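Local coordinates for fatty acid-binding protein TM_1468 (PDB 1VPV), which binds long-chain fatty acids such as palmitate and may take part in lipid transport or fatty acid metabolism, at residues A23-F27 and S28-K32. Numbering follows the deposited sequence.
Sequences ADVPF and SWMEK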
# COMPACT_ATOMS: atom_id res chain seq x y z
N ALA A 23 -1.01 1.25 -3.74
CA ALA A 23 -1.15 -0.07 -3.13
C ALA A 23 0.07 -0.98 -3.29
O ALA A 23 0.18 -1.99 -2.57
CB ALA A 23 -2.42 -0.80 -3.67
N ASP A 24 0.96 -0.65 -4.24
CA ASP A 24 2.18 -1.42 -4.48
C ASP A 24 1.84 -2.92 -4.54
O ASP A 24 2.46 -3.75 -3.86
CB ASP A 24 3.21 -1.17 -3.36
CG ASP A 24 3.62 0.29 -3.24
OD1 ASP A 24 3.55 1.03 -4.25
OD2 ASP A 24 4.05 0.70 -2.12
N VAL A 25 0.84 -3.24 -5.35
CA VAL A 25 0.31 -4.59 -5.47
C VAL A 25 1.34 -5.54 -6.09
O VAL A 25 1.99 -5.18 -7.10
CB VAL A 25 -1.04 -4.63 -6.28
CG1 VAL A 25 -0.82 -4.27 -7.75
CG2 VAL A 25 -1.74 -5.99 -6.14
N PRO A 26 1.52 -6.74 -5.50
CA PRO A 26 2.54 -7.66 -6.08
C PRO A 26 2.23 -7.96 -7.52
O PRO A 26 1.06 -8.10 -7.88
CB PRO A 26 2.42 -8.91 -5.20
CG PRO A 26 1.82 -8.37 -3.88
CD PRO A 26 0.86 -7.32 -4.33
N PHE A 27 3.24 -8.04 -8.38
CA PHE A 27 2.95 -8.12 -9.82
C PHE A 27 2.04 -9.30 -10.13
O PHE A 27 1.11 -9.15 -10.92
CB PHE A 27 4.24 -8.12 -10.68
CG PHE A 27 5.05 -6.87 -10.50
CD1 PHE A 27 4.52 -5.64 -10.88
CD2 PHE A 27 6.28 -6.90 -9.87
CE1 PHE A 27 5.24 -4.45 -10.65
CE2 PHE A 27 7.02 -5.72 -9.66
CZ PHE A 27 6.48 -4.50 -10.05
N SER A 28 2.30 -10.46 -9.51
CA SER A 28 1.63 -11.70 -9.90
C SER A 28 0.17 -11.73 -9.48
O SER A 28 -0.62 -12.47 -10.04
CB SER A 28 2.36 -12.92 -9.35
OG SER A 28 2.65 -12.77 -7.97
N TRP A 29 -0.19 -10.94 -8.48
CA TRP A 29 -1.54 -10.95 -7.97
C TRP A 29 -2.49 -10.27 -8.90
O TRP A 29 -3.70 -10.41 -8.76
CB TRP A 29 -1.63 -10.23 -6.65
CG TRP A 29 -1.00 -10.96 -5.52
CD1 TRP A 29 -0.10 -11.97 -5.58
CD2 TRP A 29 -1.22 -10.69 -4.14
NE1 TRP A 29 0.25 -12.37 -4.33
CE2 TRP A 29 -0.42 -11.60 -3.42
CE3 TRP A 29 -2.03 -9.78 -3.45
CZ2 TRP A 29 -0.40 -11.63 -2.03
CZ3 TRP A 29 -2.02 -9.79 -2.08
CH2 TRP A 29 -1.20 -10.72 -1.37
N MSE A 30 -1.96 -9.51 -9.86
CA MSE A 30 -2.86 -8.75 -10.73
C MSE A 30 -3.72 -9.70 -11.56
O MSE A 30 -4.95 -9.59 -11.57
CB MSE A 30 -2.08 -7.80 -11.61
CG MSE A 30 -1.43 -6.73 -10.80
SE MSE A 30 -0.76 -5.24 -11.85
CE MSE A 30 0.76 -6.16 -12.65
N GLU A 31 -3.06 -10.66 -12.20
CA GLU A 31 -3.74 -11.67 -12.98
C GLU A 31 -4.39 -12.74 -12.07
O GLU A 31 -5.49 -13.20 -12.30
CB GLU A 31 -2.75 -12.31 -13.97
CG GLU A 31 -3.24 -12.30 -15.42
N LYS A 32 -3.69 -13.11 -11.00
CA LYS A 32 -4.09 -14.22 -10.17
C LYS A 32 -5.40 -13.92 -9.39
O LYS A 32 -6.24 -14.80 -9.25
CB LYS A 32 -2.92 -14.54 -9.23
CG LYS A 32 -3.15 -15.64 -8.21
CD LYS A 32 -1.79 -16.05 -7.60
CE LYS A 32 -1.89 -16.54 -6.15
NZ LYS A 32 -2.84 -17.67 -5.98
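Trp-29 N bonds to Pro-26 O at 3.2 Å with a bent N-H...O angle of 142°, and Met-30 N bonds to Phe-27 O at 3.3 Å, straighter at 162°. These two successive i to i+3 backbone hydrogen bonds accompany the passage from the loop after strand 15-20 into helix 29-32 of this DegV-family fold. From the next acceptor, Ser-28 O, the bond is i to i+4, to Lys-32 N.

The first turn is covered by a proline-indole CH-pi contact. Pro-26 CB lies 4.0 Å from the centroid of the five-membered ring of Trp-29 and only 9° off its normal, so it approaches over the face. Pro-26 CG continues across the same face, 3.8 Å from Trp-29 CD2 at the fusion of the two rings, while Pro-26 CD stands above the CD2-CE3 edge, just outside the six-membered ring. With Trp-29 CG placed anti to the carbonyl carbon, the indole lies over the ring of Pro-26, three residues earlier. Ile-272, Ile-245 and Pro-138 each touch both residues, so the turn packs against strands 267-275 and 241-248 and helix 138-149. The site is away from the annotated palmitate-binding residues, although the Pro-26 side chain is about 10 Å from the bound palmitate.

In selenomethionine Met-30, CG meets Val-25 CG1 at 4.0 Å. A bend at chi3 brings Met-30 CE to 3.5 Å from Phe-27 O and to the edge of the phenyl ring, where it lies near the ring plane, 4.2 Å from Phe-27 CD1.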